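Hexameric cytochrome (Silicibacter pomeroyi, PDB 2OYY) is of unknown function but binds iron-containing heme b in a hexamer of all-helical subunits. Local coordinates at residues Lys23-Ala28 and Ser57-Thr62; Ala28-Gln33 and Gln37-Leu42; Ala44-Glu47 and Ala52-Ala55. All coordinates share one frame; numbering follows the deposited sequence.

The three contacts join the helices of one subunit, and all of them touch the same heme. Interaction 1 joins helix 14-32 to helix 50-70, and the loop it closes along the chain contains the other two: interaction 2 joins helix 14-32 to helix 36-46, and interaction 3 joins helix 36-46 to helix 50-70. Their centres lie about 13 to 14 Å apart. Arg26 of interaction 1 lies over one face, Val29 and Leu42 of interaction 2 line an edge, and Tyr46 of interaction 3 binds the iron from the opposite face, its OH 2.0 Å from FE; the side chain of Leu53 lies about 4 Å from another bound heme. All three also meet a second subunit of the hexamer.

Interaction 1 of 3, residues Lys23-Ala28 and Ser57-Thr62; sequences KLSRIA and SAVVAT. With HEM (protoporphyrin IX containing Fe), chain J.
Ser25 meets Val59 and Val60 with its hydroxyl end, set against one methyl of the first and the backbone of the second. Its OG is 3.4 Å from Val59 CG1 and 3.5 Å from Val60 CA, and no hydrogen bond spans the two helices. With OG anti to its own carbonyl carbon (chi1 -61°), the hydroxyl lies close to its own helix, where Ala21 O is its hydrogen-bond partner; Val59 and Val60 therefore face a serine whose polar need is met one turn back. Val59 reaches across with CG1, which stands anti to the backbone N and also rests 3.7 Å from Ser25 CB. The small side chain of Ser25 is consistent with the close approach of helix 14-32 and helix 50-70, the CA atoms of Ser25 and Val60 being 5.9 Å apart, in the buried centre of this all-helical heme-binding subunit. Both sides of the contact continue into the heme pocket. Val60 turns CG1 to the porphyrin methyl CMB at 3.9 Å, and Ser25 CB lies beside the vinyl carbon CBB of the same pyrrole. On the next residue, Arg26, a bend at chi3 (52°) lays the guanidinium flat over the porphyrin, the two planes within about 10° of parallel. Arg26 NH1 lies 3.2 Å from C1A of the heme, whereas NH2 is nearer C4D, at 3.5 Å, and the aliphatic CG and CD follow the macrocycle toward CHB. The guanidinium thus occupies the face opposite the iron-binding tyrosine, Tyr46. Ser25 O accepts a hydrogen bond from Ser57 OG of the second subunit, and Ser57 of this chain makes the equivalent bond to Ser25 O of the third.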
loop_
_atom_site.group_PDB
_atom_site.type_symbol
_atom_site.label_atom_id
_atom_site.label_comp_id
_atom_site.label_asym_id
_atom_site.label_seq_id
_atom_site.Cartn_x
_atom_site.Cartn_y
_atom_site.Cartn_z
ATOM N N LYS A 23 16.103 -5.636 5.966
ATOM C CA LYS A 23 16.167 -6.547 7.107
ATOM C C LYS A 23 14.795 -6.724 7.701
ATOM O O LYS A 23 14.342 -7.847 7.869
ATOM C CB LYS A 23 17.142 -6.059 8.182
ATOM C CG LYS A 23 17.187 -6.947 9.416
ATOM C CD LYS A 23 18.298 -6.525 10.344
ATOM C CE LYS A 23 18.277 -7.321 11.647
ATOM N NZ LYS A 23 19.341 -6.826 12.589
ATOM N N LEU A 24 14.133 -5.612 8.005
ATOM C CA LEU A 24 12.799 -5.649 8.589
ATOM C C LEU A 24 11.792 -6.450 7.766
ATOM O O LEU A 24 10.861 -7.047 8.315
ATOM C CB LEU A 24 12.286 -4.235 8.835
ATOM C CG LEU A 24 12.867 -3.533 10.066
ATOM C CD1 LEU A 24 12.042 -2.306 10.409
ATOM C CD2 LEU A 24 12.944 -4.463 11.275
ATOM N N SER A 25 11.998 -6.464 6.454
ATOM C CA SER A 25 11.120 -7.164 5.541
ATOM C C SER A 25 11.302 -8.659 5.684
ATOM O O SER A 25 10.333 -9.409 5.678
ATOM C CB SER A 25 11.418 -6.754 4.096
ATOM O OG SER A 25 11.210 -5.366 3.901
ATOM N N ARG A 26 12.550 -9.091 5.815
ATOM C CA ARG A 26 12.865 -10.511 5.874
ATOM C C ARG A 26 12.552 -11.129 7.217
ATOM O O ARG A 26 12.277 -12.331 7.298
ATOM C CB ARG A 26 14.329 -10.736 5.553
ATOM C CG ARG A 26 14.723 -10.217 4.192
ATOM C CD ARG A 26 16.152 -10.589 3.893
ATOM N NE ARG A 26 16.324 -12.012 4.102
ATOM C CZ ARG A 26 17.442 -12.670 3.869
ATOM N NH1 ARG A 26 18.501 -12.019 3.406
ATOM N NH2 ARG A 26 17.486 -13.975 4.103
ATOM N N ILE A 27 12.605 -10.321 8.274
ATOM C CA ILE A 27 12.375 -10.859 9.597
ATOM C C ILE A 27 10.895 -11.218 9.742
ATOM O O ILE A 27 10.562 -12.213 10.383
ATOM C CB ILE A 27 12.950 -9.964 10.783
ATOM C CG1 ILE A 27 11.844 -9.361 11.641
ATOM C CG2 ILE A 27 13.899 -8.872 10.303
ATOM C CD1 ILE A 27 11.494 -10.197 12.838
ATOM N N ALA A 28 10.008 -10.439 9.128
ATOM C CA ALA A 28 8.580 -10.808 9.134
ATOM C C ALA A 28 8.412 -12.205 8.539
ATOM O O ALA A 28 7.618 -13.007 9.019
ATOM C CB ALA A 28 7.746 -9.807 8.367
ATOM N N SER A 57 10.340 -5.197 -3.332
ATOM C CA SER A 57 10.632 -3.776 -3.333
ATOM C C SER A 57 9.491 -2.984 -2.711
ATOM O O SER A 57 9.722 -1.960 -2.055
ATOM C CB SER A 57 10.903 -3.289 -4.753
ATOM O OG SER A 57 11.538 -2.023 -4.739
ATOM N N ALA A 58 8.265 -3.472 -2.886
ATOM C CA ALA A 58 7.106 -2.789 -2.310
ATOM C C ALA A 58 7.165 -2.793 -0.772
ATOM O O ALA A 58 6.885 -1.784 -0.125
ATOM C CB ALA A 58 5.830 -3.392 -2.808
ATOM N N VAL A 59 7.550 -3.945 -0.220
ATOM C CA VAL A 59 7.599 -4.165 1.222
ATOM C C VAL A 59 8.675 -3.291 1.793
ATOM O O VAL A 59 8.407 -2.482 2.681
ATOM C CB VAL A 59 7.923 -5.627 1.586
ATOM C CG1 VAL A 59 7.983 -5.786 3.083
ATOM C CG2 VAL A 59 6.883 -6.594 1.011
ATOM N N VAL A 60 9.888 -3.437 1.263
ATOM C CA VAL A 60 11.013 -2.637 1.725
ATOM C C VAL A 60 10.784 -1.139 1.578
ATOM O O VAL A 60 11.358 -0.365 2.331
ATOM C CB VAL A 60 12.362 -3.063 1.081
ATOM C CG1 VAL A 60 12.150 -4.095 -0.009
ATOM C CG2 VAL A 60 13.165 -1.841 0.590
ATOM N N ALA A 61 9.941 -0.751 0.614
ATOM C CA ALA A 61 9.516 0.638 0.409
ATOM C C ALA A 61 8.723 1.130 1.602
ATOM O O ALA A 61 9.018 2.204 2.159
ATOM C CB ALA A 61 8.699 0.780 -0.870
ATOM N N THR A 62 7.732 0.342 2.012
ATOM C CA THR A 62 6.973 0.673 3.204
ATOM C C THR A 62 7.900 0.833 4.411
ATOM O O THR A 62 7.841 1.837 5.103
ATOM C CB THR A 62 5.870 -0.343 3.484
ATOM O OG1 THR A 62 5.018 -0.405 2.343
ATOM C CG2 THR A 62 5.039 0.093 4.657
HETATM C CHA HEM J . 18.078 -13.806 0.368
HETATM C CHB HEM J . 15.475 -9.786 0.595
HETATM C CHC HEM J . 11.461 -12.408 1.138
HETATM C CHD HEM J . 14.119 -16.445 1.437
HETATM C C1A HEM J . 17.734 -12.485 0.362
HETATM C C2A HEM J . 18.650 -11.373 0.179
HETATM C C3A HEM J . 17.926 -10.249 0.240
HETATM C C4A HEM J . 16.541 -10.633 0.467
HETATM C CMA HEM J . 18.437 -8.797 0.099
HETATM C CAA HEM J . 20.176 -11.506 -0.054
HETATM C CBA HEM J . 20.454 -11.938 -1.503
HETATM C CGA HEM J . 21.941 -12.093 -1.749
HETATM O O1A HEM J . 22.745 -11.236 -1.299
HETATM O O2A HEM J . 22.338 -13.086 -2.398
HETATM C C1B HEM J . 14.162 -10.150 0.778
HETATM C C2B HEM J . 13.071 -9.224 0.959
HETATM C C3B HEM J . 11.949 -9.944 1.107
HETATM C C4B HEM J . 12.313 -11.343 1.031
HETATM C CMB HEM J . 13.223 -7.683 0.973
HETATM C CAB HEM J . 10.518 -9.397 1.321
HETATM C CBB HEM J . 9.884 -9.593 2.481
HETATM C C1C HEM J . 11.837 -13.729 1.244
HETATM C C2C HEM J . 10.932 -14.843 1.374
HETATM C C3C HEM J . 11.659 -15.964 1.462
HETATM C C4C HEM J . 13.053 -15.586 1.391
HETATM C CMC HEM J . 9.397 -14.701 1.398
HETATM C CAC HEM J . 11.150 -17.410 1.584
HETATM C CBC HEM J . 10.523 -17.832 2.668
HETATM C C1D HEM J . 15.428 -16.102 1.185
HETATM C C2D HEM J . 16.537 -17.026 1.226
HETATM C C3D HEM J . 17.748 -16.199 0.904
HETATM C C4D HEM J . 17.269 -14.861 0.687
HETATM C CMD HEM J . 16.539 -18.530 1.538
HETATM C CAD HEM J . 19.193 -16.724 0.802
HETATM C CBD HEM J . 19.340 -17.083 -0.676
HETATM C CGD HEM J . 20.698 -17.631 -1.001
HETATM O O1D HEM J . 20.974 -18.766 -0.524
HETATM O O2D HEM J . 21.466 -16.937 -1.734
HETATM N NA HEM J . 16.457 -11.997 0.528
HETATM N NB HEM J . 13.665 -11.437 0.826
HETATM N NC HEM J . 13.134 -14.216 1.255
HETATM N ND HEM J . 15.897 -14.829 0.860
HETATM FE FE HEM J . 14.768 -13.079 0.663
#

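Interaction 2 of 3, residues Ala28-Gln33 and Gln37-Leu42; sequences AVKKTQ and QVRDTL. With HEM (protoporphyrin IX containing Fe), chain J.
A contact of side-chain packing with one side-chain-to-backbone hydrogen bond, led by Arg39 and Gln33, closes the short connection where helix 14-32 gives way to helix 36-46 beside the heme. Gln33 is the first residue to leave the helical path, and its carbonyl accepts the Arg39 guanidinium: NH1 donates to Gln33 O at 3.0 Å with an N-H...O angle of 153°, arriving in the carbonyl plane on a lone pair. A bend at chi3 (-50°) swings the arginine end back toward the connection, and NH1 has a second, weak bond to Pro34 O. Over one guanidinium face lies the methylene CG of Lys30, 3.9 Å from Arg39 CZ. The extended lysine carries NZ to within 4.5 Å of Arg39 NH2, a proximity of like charges that is probably eased by solvent at this exposed residue.

Cutting Arg39 back to an alanine would probably leave Gln33 O without its guanidinium donor and open a gap beside the heme vinyl carbon CBC, where CG now packs. That vinyl carbon is also flanked by Val29 CG1 at 3.6 Å and by Leu42 CD1 at 3.8 Å, so both helices line the same porphyrin edge. The Gln33 amide lies at the subunit interface, NE2 bonding to Glu47 O of the second subunit while OE1 accepts from Asp35 N. Crossing the glutamine chain at about a right angle, Val38 sets its methyl CG2 against Gln33 CG, 3.3 Å away.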
loop_
_atom_site.group_PDB
_atom_site.type_symbol
_atom_site.label_atom_id
_atom_site.label_comp_id
_atom_site.label_asym_id
_atom_site.label_seq_id
_atom_site.Cartn_x
_atom_site.Cartn_y
_atom_site.Cartn_z
ATOM N N ALA A 28 10.008 -10.439 9.128
ATOM C CA ALA A 28 8.580 -10.808 9.134
ATOM C C ALA A 28 8.412 -12.205 8.539
ATOM O O ALA A 28 7.618 -13.007 9.019
ATOM C CB ALA A 28 7.746 -9.807 8.367
ATOM N N VAL A 29 9.186 -12.475 7.492
ATOM C CA VAL A 29 9.157 -13.744 6.807
ATOM C C VAL A 29 9.717 -14.859 7.690
ATOM O O VAL A 29 9.070 -15.892 7.879
ATOM C CB VAL A 29 9.927 -13.670 5.482
ATOM C CG1 VAL A 29 10.046 -15.050 4.868
ATOM C CG2 VAL A 29 9.234 -12.720 4.524
ATOM N N LYS A 30 10.903 -14.634 8.243
ATOM C CA LYS A 30 11.539 -15.622 9.107
ATOM C C LYS A 30 10.664 -15.985 10.324
ATOM O O LYS A 30 10.718 -17.117 10.807
ATOM C CB LYS A 30 12.933 -15.150 9.538
ATOM C CG LYS A 30 13.807 -16.222 10.165
ATOM C CD LYS A 30 15.238 -15.710 10.378
ATOM C CE LYS A 30 16.124 -16.748 11.079
ATOM N NZ LYS A 30 17.564 -16.400 11.032
ATOM N N LYS A 31 9.845 -15.040 10.793
ATOM C CA LYS A 31 8.975 -15.308 11.935
ATOM C C LYS A 31 7.785 -16.169 11.566
ATOM O O LYS A 31 7.388 -17.056 12.308
ATOM C CB LYS A 31 8.533 -14.022 12.622
ATOM C CG LYS A 31 9.625 -13.438 13.464
ATOM C CD LYS A 31 9.162 -12.406 14.447
ATOM C CE LYS A 31 10.307 -12.102 15.436
ATOM N NZ LYS A 31 10.149 -10.803 16.174
ATOM N N THR A 32 7.241 -15.930 10.391
ATOM C CA THR A 32 6.026 -16.596 9.985
ATOM C C THR A 32 6.368 -17.939 9.349
ATOM O O THR A 32 5.493 -18.794 9.183
ATOM C CB THR A 32 5.264 -15.729 9.011
ATOM O OG1 THR A 32 6.059 -15.599 7.839
ATOM C CG2 THR A 32 5.045 -14.327 9.591
ATOM N N GLN A 33 7.641 -18.125 9.004
ATOM C CA GLN A 33 8.110 -19.390 8.453
ATOM C C GLN A 33 9.525 -19.693 8.930
ATOM O O GLN A 33 10.482 -19.532 8.172
ATOM C CB GLN A 33 8.038 -19.367 6.919
ATOM C CG GLN A 33 8.471 -20.660 6.230
ATOM C CD GLN A 33 7.818 -21.896 6.826
ATOM O OE1 GLN A 33 8.266 -22.403 7.859
ATOM N NE2 GLN A 33 6.770 -22.398 6.174
ATOM N N GLN A 37 14.482 -24.669 5.986
ATOM C CA GLN A 37 14.525 -25.598 4.873
ATOM C C GLN A 37 13.501 -25.176 3.820
ATOM O O GLN A 37 13.795 -25.171 2.617
ATOM C CB GLN A 37 14.288 -27.030 5.349
ATOM C CG GLN A 37 14.506 -28.071 4.265
ATOM C CD GLN A 37 13.845 -29.398 4.594
ATOM O OE1 GLN A 37 13.032 -29.910 3.813
ATOM N NE2 GLN A 37 14.177 -29.952 5.764
ATOM N N VAL A 38 12.308 -24.795 4.258
ATOM C CA VAL A 38 11.314 -24.374 3.290
ATOM C C VAL A 38 11.589 -22.954 2.803
ATOM O O VAL A 38 11.192 -22.599 1.693
ATOM C CB VAL A 38 9.844 -24.504 3.786
ATOM C CG1 VAL A 38 9.716 -25.572 4.887
ATOM C CG2 VAL A 38 9.308 -23.170 4.246
ATOM N N ARG A 39 12.276 -22.149 3.614
ATOM C CA ARG A 39 12.646 -20.796 3.201
ATOM C C ARG A 39 13.624 -20.827 2.042
ATOM O O ARG A 39 13.621 -19.930 1.210
ATOM C CB ARG A 39 13.211 -19.980 4.363
ATOM C CG ARG A 39 12.166 -19.591 5.386
ATOM C CD ARG A 39 12.532 -18.319 6.176
ATOM N NE ARG A 39 13.887 -18.381 6.708
ATOM C CZ ARG A 39 14.289 -19.185 7.689
ATOM N NH1 ARG A 39 13.444 -20.020 8.279
ATOM N NH2 ARG A 39 15.547 -19.156 8.085
ATOM N N ASP A 40 14.450 -21.864 1.987
ATOM C CA ASP A 40 15.372 -22.078 0.867
ATOM C C ASP A 40 14.649 -22.518 -0.397
ATOM O O ASP A 40 14.960 -22.055 -1.493
ATOM C CB ASP A 40 16.416 -23.136 1.221
ATOM C CG ASP A 40 17.556 -22.572 2.029
ATOM O OD1 ASP A 40 18.046 -21.470 1.679
ATOM O OD2 ASP A 40 17.959 -23.235 3.017
ATOM N N THR A 41 13.689 -23.423 -0.241
ATOM C CA THR A 41 12.941 -23.918 -1.383
ATOM C C THR A 41 12.120 -22.808 -2.039
ATOM O O THR A 41 11.933 -22.816 -3.250
ATOM C CB THR A 41 12.044 -25.137 -1.010
ATOM O OG1 THR A 41 12.869 -26.221 -0.565
ATOM C CG2 THR A 41 11.227 -25.609 -2.225
ATOM N N LEU A 42 11.639 -21.855 -1.246
ATOM C CA LEU A 42 10.792 -20.798 -1.782
ATOM C C LEU A 42 11.652 -19.736 -2.414
ATOM O O LEU A 42 11.227 -19.057 -3.346
ATOM C CB LEU A 42 9.930 -20.172 -0.693
ATOM C CG LEU A 42 8.994 -21.061 0.134
ATOM C CD1 LEU A 42 8.085 -20.177 0.889
ATOM C CD2 LEU A 42 8.185 -22.014 -0.756
HETATM C CHA HEM J . 18.078 -13.806 0.368
HETATM C CHB HEM J . 15.475 -9.786 0.595
HETATM C CHC HEM J . 11.461 -12.408 1.138
HETATM C CHD HEM J . 14.119 -16.445 1.437
HETATM C C1A HEM J . 17.734 -12.485 0.362
HETATM C C2A HEM J . 18.650 -11.373 0.179
HETATM C C3A HEM J . 17.926 -10.249 0.240
HETATM C C4A HEM J . 16.541 -10.633 0.467
HETATM C CMA HEM J . 18.437 -8.797 0.099
HETATM C CAA HEM J . 20.176 -11.506 -0.054
HETATM C CBA HEM J . 20.454 -11.938 -1.503
HETATM C CGA HEM J . 21.941 -12.093 -1.749
HETATM O O1A HEM J . 22.745 -11.236 -1.299
HETATM O O2A HEM J . 22.338 -13.086 -2.398
HETATM C C1B HEM J . 14.162 -10.150 0.778
HETATM C C2B HEM J . 13.071 -9.224 0.959
HETATM C C3B HEM J . 11.949 -9.944 1.107
HETATM C C4B HEM J . 12.313 -11.343 1.031
HETATM C CMB HEM J . 13.223 -7.683 0.973
HETATM C CAB HEM J . 10.518 -9.397 1.321
HETATM C CBB HEM J . 9.884 -9.593 2.481
HETATM C C1C HEM J . 11.837 -13.729 1.244
HETATM C C2C HEM J . 10.932 -14.843 1.374
HETATM C C3C HEM J . 11.659 -15.964 1.462
HETATM C C4C HEM J . 13.053 -15.586 1.391
HETATM C CMC HEM J . 9.397 -14.701 1.398
HETATM C CAC HEM J . 11.150 -17.410 1.584
HETATM C CBC HEM J . 10.523 -17.832 2.668
HETATM C C1D HEM J . 15.428 -16.102 1.185
HETATM C C2D HEM J . 16.537 -17.026 1.226
HETATM C C3D HEM J . 17.748 -16.199 0.904
HETATM C C4D HEM J . 17.269 -14.861 0.687
HETATM C CMD HEM J . 16.539 -18.530 1.538
HETATM C CAD HEM J . 19.193 -16.724 0.802
HETATM C CBD HEM J . 19.340 -17.083 -0.676
HETATM C CGD HEM J . 20.698 -17.631 -1.001
HETATM O O1D HEM J . 20.974 -18.766 -0.524
HETATM O O2D HEM J . 21.466 -16.937 -1.734
HETATM N NA HEM J . 16.457 -11.997 0.528
HETATM N NB HEM J . 13.665 -11.437 0.826
HETATM N NC HEM J . 13.134 -14.216 1.255
HETATM N ND HEM J . 15.897 -14.829 0.860
HETATM FE FE HEM J . 14.768 -13.079 0.663
#

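Interaction 3 of 3, residues Ala44-Glu47 and Ala52-Ala55; sequences AVYE and ALIA. With HEM (protoporphyrin IX containing Fe), chain J.
The heme iron site takes its axial protein ligand, Tyr46, from the last turn of helix 36-46, and Ala52 and Leu53 of helix 50-70 pack against the base of that tyrosine. Tyr46 OH binds FE at 2.0 Å and is also hydrogen-bonded to Arg43 NH1, so the phenolic oxygen is held by both the metal and the guanidinium. Tyr46 CG sits between its backbone N and carbonyl carbon (chi1 90°), which directs the ring away from the helix to the porphyrin, with Tyr46 CE1 3.4 Å from heme C4C. At the other end of the side chain, Ala52 CB lies near the ring plane, at its edge, and meets Tyr46 CB at 3.8 Å. Leu53 approaches the backbone instead: its CG is 3.8 Å from Tyr46 O, and its CD1 is 3.6 Å from Glu47 O. That second carbonyl is hydrogen-bonded by Gln33 NE2 of the third subunit, whose Thr32 also packs on Leu53. The contact thus joins helix 36-46 to the first turns of helix 50-70 across a short connection, with Ala50 and Asn51 of the second subunit packed against Tyr46 and Ala52.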
loop_
_atom_site.group_PDB
_atom_site.type_symbol
_atom_site.label_atom_id
_atom_site.label_comp_id
_atom_site.label_asym_id
_atom_site.label_seq_id
_atom_site.Cartn_x
_atom_site.Cartn_y
_atom_site.Cartn_z
ATOM N N ALA A 44 14.399 -20.290 -4.140
ATOM C CA ALA A 44 14.657 -20.766 -5.501
ATOM C C ALA A 44 13.517 -20.353 -6.446
ATOM O O ALA A 44 13.733 -20.098 -7.624
ATOM C CB ALA A 44 14.872 -22.283 -5.507
ATOM N N VAL A 45 12.315 -20.247 -5.894
ATOM C CA VAL A 45 11.112 -19.869 -6.642
ATOM C C VAL A 45 10.939 -18.349 -6.898
ATOM O O VAL A 45 10.787 -17.936 -8.051
ATOM C CB VAL A 45 9.843 -20.447 -5.964
ATOM C CG1 VAL A 45 8.585 -19.879 -6.595
ATOM C CG2 VAL A 45 9.843 -22.003 -6.021
ATOM N N TYR A 46 10.946 -17.527 -5.850
ATOM C CA TYR A 46 10.696 -16.081 -5.999
ATOM C C TYR A 46 11.903 -15.266 -6.497
ATOM O O TYR A 46 11.730 -14.130 -6.980
ATOM C CB TYR A 46 10.167 -15.470 -4.690
ATOM C CG TYR A 46 11.255 -14.968 -3.771
ATOM C CD1 TYR A 46 11.855 -15.824 -2.848
ATOM C CD2 TYR A 46 11.702 -13.635 -3.823
ATOM C CE1 TYR A 46 12.867 -15.371 -1.989
ATOM C CE2 TYR A 46 12.725 -13.179 -2.975
ATOM C CZ TYR A 46 13.297 -14.053 -2.062
ATOM O OH TYR A 46 14.301 -13.645 -1.220
ATOM N N GLU A 47 13.121 -15.801 -6.355
ATOM C CA GLU A 47 14.326 -15.049 -6.735
ATOM C C GLU A 47 14.360 -14.813 -8.240
ATOM O O GLU A 47 15.121 -13.970 -8.726
ATOM C CB GLU A 47 15.600 -15.762 -6.273
ATOM C CG GLU A 47 16.317 -16.581 -7.345
ATOM C CD GLU A 47 17.268 -17.605 -6.760
ATOM O OE1 GLU A 47 18.278 -17.214 -6.142
ATOM O OE2 GLU A 47 16.989 -18.809 -6.924
ATOM N N ALA A 52 7.180 -11.127 -7.955
ATOM C CA ALA A 52 7.603 -11.347 -6.580
ATOM C C ALA A 52 8.648 -10.307 -6.184
ATOM O O ALA A 52 8.625 -9.763 -5.086
ATOM C CB ALA A 52 8.188 -12.728 -6.461
ATOM N N LEU A 53 9.551 -10.048 -7.120
ATOM C CA LEU A 53 10.682 -9.175 -6.916
ATOM C C LEU A 53 10.227 -7.735 -6.886
ATOM O O LEU A 53 10.790 -6.931 -6.157
ATOM C CB LEU A 53 11.733 -9.409 -8.003
ATOM C CG LEU A 53 12.706 -10.577 -7.801
ATOM C CD1 LEU A 53 13.697 -10.676 -8.942
ATOM C CD2 LEU A 53 13.457 -10.461 -6.484
ATOM N N ILE A 54 9.187 -7.410 -7.649
ATOM C CA ILE A 54 8.574 -6.089 -7.539
ATOM C C ILE A 54 7.899 -5.972 -6.178
ATOM O O ILE A 54 8.092 -4.991 -5.466
ATOM C CB ILE A 54 7.568 -5.816 -8.674
ATOM C CG1 ILE A 54 8.300 -5.814 -10.032
ATOM C CG2 ILE A 54 6.807 -4.487 -8.420
ATOM C CD1 ILE A 54 7.430 -5.631 -11.243
ATOM N N ALA A 55 7.139 -7.009 -5.824
ATOM C CA ALA A 55 6.403 -7.088 -4.569
ATOM C C ALA A 55 7.328 -6.941 -3.357
ATOM O O ALA A 55 6.920 -6.478 -2.283
ATOM C CB ALA A 55 5.660 -8.405 -4.508
HETATM C CHA HEM J . 18.078 -13.806 0.368
HETATM C CHB HEM J . 15.475 -9.786 0.595
HETATM C CHC HEM J . 11.461 -12.408 1.138
HETATM C CHD HEM J . 14.119 -16.445 1.437
HETATM C C1A HEM J . 17.734 -12.485 0.362
HETATM C C2A HEM J . 18.650 -11.373 0.179
HETATM C C3A HEM J . 17.926 -10.249 0.240
HETATM C C4A HEM J . 16.541 -10.633 0.467
HETATM C CMA HEM J . 18.437 -8.797 0.099
HETATM C CAA HEM J . 20.176 -11.506 -0.054
HETATM C CBA HEM J . 20.454 -11.938 -1.503
HETATM C CGA HEM J . 21.941 -12.093 -1.749
HETATM O O1A HEM J . 22.745 -11.236 -1.299
HETATM O O2A HEM J . 22.338 -13.086 -2.398
HETATM C C1B HEM J . 14.162 -10.150 0.778
HETATM C C2B HEM J . 13.071 -9.224 0.959
HETATM C C3B HEM J . 11.949 -9.944 1.107
HETATM C C4B HEM J . 12.313 -11.343 1.031
HETATM C CMB HEM J . 13.223 -7.683 0.973
HETATM C CAB HEM J . 10.518 -9.397 1.321
HETATM C CBB HEM J . 9.884 -9.593 2.481
HETATM C C1C HEM J . 11.837 -13.729 1.244
HETATM C C2C HEM J . 10.932 -14.843 1.374
HETATM C C3C HEM J . 11.659 -15.964 1.462
HETATM C C4C HEM J . 13.053 -15.586 1.391
HETATM C CMC HEM J . 9.397 -14.701 1.398
HETATM C CAC HEM J . 11.150 -17.410 1.584
HETATM C CBC HEM J . 10.523 -17.832 2.668
HETATM C C1D HEM J . 15.428 -16.102 1.185
HETATM C C2D HEM J . 16.537 -17.026 1.226
HETATM C C3D HEM J . 17.748 -16.199 0.904
HETATM C C4D HEM J . 17.269 -14.861 0.687
HETATM C CMD HEM J . 16.539 -18.530 1.538
HETATM C CAD HEM J . 19.193 -16.724 0.802
HETATM C CBD HEM J . 19.340 -17.083 -0.676
HETATM C CGD HEM J . 20.698 -17.631 -1.001
HETATM O O1D HEM J . 20.974 -18.766 -0.524
HETATM O O2D HEM J . 21.466 -16.937 -1.734
HETATM N NA HEM J . 16.457 -11.997 0.528
HETATM N NB HEM J . 13.665 -11.437 0.826
HETATM N NC HEM J . 13.134 -14.216 1.255
HETATM N ND HEM J . 15.897 -14.829 0.860
HETATM FE FE HEM J . 14.768 -13.079 0.663
#